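Local structure of prophage MuSo2, 43 kDa tail protein (Shewanella oneidensis, 3CDD) at residues V305-E310 against E316-A321. The protein is probably a baseplate component of a Mu-like prophage tail, related to the Mu baseplate assembly protein GpP and assembling from three copies. Sequence-based numbering, arbitrary orientation.
Sequences VPVIDE and EEMLIA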
ATOM      1  N   VAL A 305     -24.703  14.879 -18.655  1.00 31.16           N
ATOM      2  CA  VAL A 305     -25.862  14.736 -17.785  1.00 31.27           C
ATOM      3  C   VAL A 305     -26.017  15.998 -16.896  1.00 30.59           C
ATOM      4  O   VAL A 305     -25.106  16.342 -16.148  1.00 30.45           O
ATOM      5  CB  VAL A 305     -25.747  13.401 -16.975  1.00 31.51           C
ATOM      6  CG1 VAL A 305     -24.632  13.477 -15.928  1.00 32.04           C
ATOM      7  CG2 VAL A 305     -27.058  13.044 -16.330  1.00 33.48           C
ATOM      8  N   PRO A 306     -27.138  16.741 -17.030  1.00 30.39           N
ATOM      9  CA  PRO A 306     -27.300  17.830 -16.051  1.00 30.57           C
ATOM     10  C   PRO A 306     -27.330  17.313 -14.603  1.00 30.47           C
ATOM     11  O   PRO A 306     -27.854  16.244 -14.322  1.00 30.82           O
ATOM     12  CB  PRO A 306     -28.646  18.476 -16.433  1.00 29.44           C
ATOM     13  CG  PRO A 306     -28.861  18.118 -17.867  1.00 30.23           C
ATOM     14  CD  PRO A 306     -28.245  16.719 -18.011  1.00 30.36           C
ATOM     15  N   VAL A 307     -26.733  18.054 -13.692  1.00 31.42           N
ATOM     16  CA  VAL A 307     -26.698  17.616 -12.293  1.00 31.72           C
ATOM     17  C   VAL A 307     -27.273  18.775 -11.476  1.00 32.26           C
ATOM     18  O   VAL A 307     -26.788  19.897 -11.585  1.00 31.28           O
ATOM     19  CB  VAL A 307     -25.265  17.147 -11.880  1.00 31.98           C
ATOM     20  CG1 VAL A 307     -25.144  16.844 -10.368  1.00 30.45           C
ATOM     21  CG2 VAL A 307     -24.842  15.914 -12.704  1.00 33.09           C
ATOM     22  N   ILE A 308     -28.373  18.518 -10.761  1.00 33.23           N
ATOM     23  CA  ILE A 308     -28.937  19.482  -9.794  1.00 34.08           C
ATOM     24  C   ILE A 308     -28.849  18.851  -8.409  1.00 34.43           C
ATOM     25  O   ILE A 308     -29.592  17.916  -8.101  1.00 34.96           O
ATOM     26  CB  ILE A 308     -30.420  19.862 -10.083  1.00 33.98           C
ATOM     27  CG1 ILE A 308     -30.674  20.060 -11.585  1.00 34.35           C
ATOM     28  CG2 ILE A 308     -30.829  21.098  -9.253  1.00 34.44           C
ATOM     29  CD1 ILE A 308     -32.140  20.400 -11.948  1.00 34.60           C
ATOM     30  N   ASP A 309     -27.923  19.339  -7.589  1.00 34.41           N
ATOM     31  CA  ASP A 309     -27.688  18.749  -6.281  1.00 34.31           C
ATOM     32  C   ASP A 309     -27.305  19.843  -5.283  1.00 34.44           C
ATOM     33  O   ASP A 309     -26.153  20.279  -5.227  1.00 33.77           O
ATOM     34  CB  ASP A 309     -26.604  17.667  -6.369  1.00 34.45           C
ATOM     35  CG  ASP A 309     -26.504  16.818  -5.102  1.00 34.86           C
ATOM     36  OD1 ASP A 309     -26.849  17.301  -3.995  1.00 33.10           O
ATOM     37  OD2 ASP A 309     -26.061  15.655  -5.211  1.00 35.32           O
ATOM     38  N   GLU A 310     -28.304  20.246  -4.504  1.00 34.82           N
ATOM     39  CA  GLU A 310     -28.243  21.310  -3.518  1.00 36.45           C
ATOM     40  C   GLU A 310     -27.370  20.893  -2.345  1.00 36.59           C
ATOM     41  O   GLU A 310     -26.639  21.707  -1.814  1.00 36.14           O
ATOM     42  CB  GLU A 310     -29.678  21.584  -3.029  1.00 36.13           C
ATOM     43  CG  GLU A 310     -29.965  22.959  -2.512  1.00 38.34           C
ATOM     44  CD  GLU A 310     -31.425  23.132  -2.011  1.00 38.25           C
ATOM     45  OE1 GLU A 310     -32.240  22.183  -2.075  1.00 39.92           O
ATOM     46  OE2 GLU A 310     -31.750  24.236  -1.544  1.00 42.07           O
ATOM     47  N   GLU A 316     -24.654  22.110 -12.715  1.00 41.19           N
ATOM     48  CA  GLU A 316     -23.975  22.228 -14.009  1.00 41.51           C
ATOM     49  C   GLU A 316     -24.162  20.921 -14.796  1.00 40.51           C
ATOM     50  O   GLU A 316     -24.575  19.901 -14.241  1.00 40.53           O
ATOM     51  CB  GLU A 316     -22.483  22.580 -13.836  1.00 41.15           C
ATOM     52  CG  GLU A 316     -21.682  21.560 -13.048  1.00 42.49           C
ATOM     53  CD  GLU A 316     -20.420  22.127 -12.389  1.00 43.69           C
ATOM     54  OE1 GLU A 316     -20.379  23.338 -12.085  1.00 46.94           O
ATOM     55  OE2 GLU A 316     -19.469  21.346 -12.148  1.00 45.59           O
ATOM     56  N   GLU A 317     -23.902  20.964 -16.092  1.00 39.89           N
ATOM     57  CA  GLU A 317     -23.986  19.763 -16.912  1.00 39.23           C
ATOM     58  C   GLU A 317     -22.651  19.081 -16.741  1.00 38.33           C
ATOM     59  O   GLU A 317     -21.610  19.730 -16.876  1.00 38.45           O
ATOM     60  CB  GLU A 317     -24.247  20.120 -18.371  1.00 39.55           C
ATOM     61  CG  GLU A 317     -25.007  19.044 -19.124  1.00 41.33           C
ATOM     62  CD  GLU A 317     -25.394  19.462 -20.526  1.00 44.11           C
ATOM     63  OE1 GLU A 317     -24.845  20.469 -21.034  1.00 44.00           O
ATOM     64  OE2 GLU A 317     -26.252  18.773 -21.130  1.00 47.25           O
HETATM   65  N   MSE A 318     -22.680  17.787 -16.423  0.50 37.69           N
HETATM   66  CA  MSE A 318     -21.469  17.040 -16.123  0.50 37.19           C
HETATM   67  C   MSE A 318     -21.218  15.958 -17.161  0.50 36.07           C
HETATM   68  O   MSE A 318     -22.131  15.565 -17.892  0.50 36.31           O
HETATM   69  CB  MSE A 318     -21.571  16.408 -14.729  0.50 37.77           C
HETATM   70  CG  MSE A 318     -21.943  17.404 -13.636  0.50 40.10           C
HETATM   71 SE   MSE A 318     -20.422  18.309 -12.884  0.50 45.28          SE
HETATM   72  CE  MSE A 318     -20.261  17.201 -11.324  0.50 41.69           C
ATOM     73  N   LEU A 319     -19.981  15.479 -17.220  1.00 34.63           N
ATOM     74  CA  LEU A 319     -19.631  14.379 -18.106  1.00 33.19           C
ATOM     75  C   LEU A 319     -19.550  13.072 -17.314  1.00 31.85           C
ATOM     76  O   LEU A 319     -18.904  13.020 -16.273  1.00 30.26           O
ATOM     77  CB  LEU A 319     -18.296  14.655 -18.810  1.00 33.08           C
ATOM     78  CG  LEU A 319     -17.974  13.619 -19.910  1.00 33.67           C
ATOM     79  CD1 LEU A 319     -18.744  13.926 -21.197  1.00 32.48           C
ATOM     80  CD2 LEU A 319     -16.473  13.487 -20.160  1.00 34.07           C
ATOM     81  N   ILE A 320     -20.196  12.020 -17.807  1.00 30.68           N
ATOM     82  CA  ILE A 320     -20.034  10.709 -17.170  1.00 29.55           C
ATOM     83  C   ILE A 320     -18.668  10.131 -17.521  1.00 28.90           C
ATOM     84  O   ILE A 320     -18.414   9.770 -18.670  1.00 29.65           O
ATOM     85  CB  ILE A 320     -21.146   9.694 -17.543  1.00 28.96           C
ATOM     86  CG1 ILE A 320     -22.527  10.248 -17.160  1.00 29.05           C
ATOM     87  CG2 ILE A 320     -20.846   8.327 -16.882  1.00 28.58           C
ATOM     88  CD1 ILE A 320     -23.682   9.304 -17.461  1.00 29.87           C
ATOM     89  N   ALA A 321     -17.814  10.011 -16.512  1.00 28.94           N
ATOM     90  CA  ALA A 321     -16.462   9.486 -16.676  1.00 29.28           C
ATOM     91  C   ALA A 321     -16.367   7.979 -16.397  1.00 29.38           C
ATOM     92  O   ALA A 321     -15.536   7.275 -16.981  1.00 30.03           O
ATOM     93  CB  ALA A 321     -15.482  10.247 -15.782  1.00 28.53           C
TER
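Val-307 and Met-318 (a selenomethionine, modelled in two conformers) meet where two antiparallel strands pair, a worked example of side chains on one face interlocking along the diagonal rather than straight across the register. In the conformer described, CG2 of Val-307 lies 3.4 Å from CG of Met-318, a closeness that remains doubtful, and the two side chains lie aslant to each other. Torsion makes the meeting possible: in both residues the touching branch lies beside the backbone N, opposite the carbonyl carbon (chi1 -52° in Met-318), after which the selenomethionine chain bends twice. Val-305, on the same face and the direct partner of Met-318, meets CG1 of Ile-320 with its own CG1 at 4.0 Å; these two side chains cross at about a right angle. Pro-306 and Glu-317 occupy the other face as a non-hydrogen-bonded pair, their CA atoms only 3.9 Å apart. They run side by side in the same direction: CG of Glu-317 lies 4.1 Å from CD of Pro-306, while the carboxylate continues to a salt bridge with Lys-187.

Two backbone rings frame the proline pair. Val-305 N to Met-318 O (2.8 Å) lies in the carbonyl plane, whereas the return bond, Met-318 N to Val-305 O, is nearly straight at hydrogen (173°) although its donor sits above that plane. Val-307 and Glu-316 close the second ring, less directly, with Glu-316 N to Val-307 O stretched to 3.3 Å.

The pairing joins strands 304-309 and 317-328, close in sequence, within the region matching the phage-barrel-clan fourth domain of GpP. The segments cross at 123°, and the chain turns a corner at Glu-316; strand 314-315 before it also pairs with 304-309. Pro-306 and Ile-308 bond Leu-192 of parallel strand 192-193 through their backbones, while strand 331-339 packs Val-338 against Val-305 and Met-318.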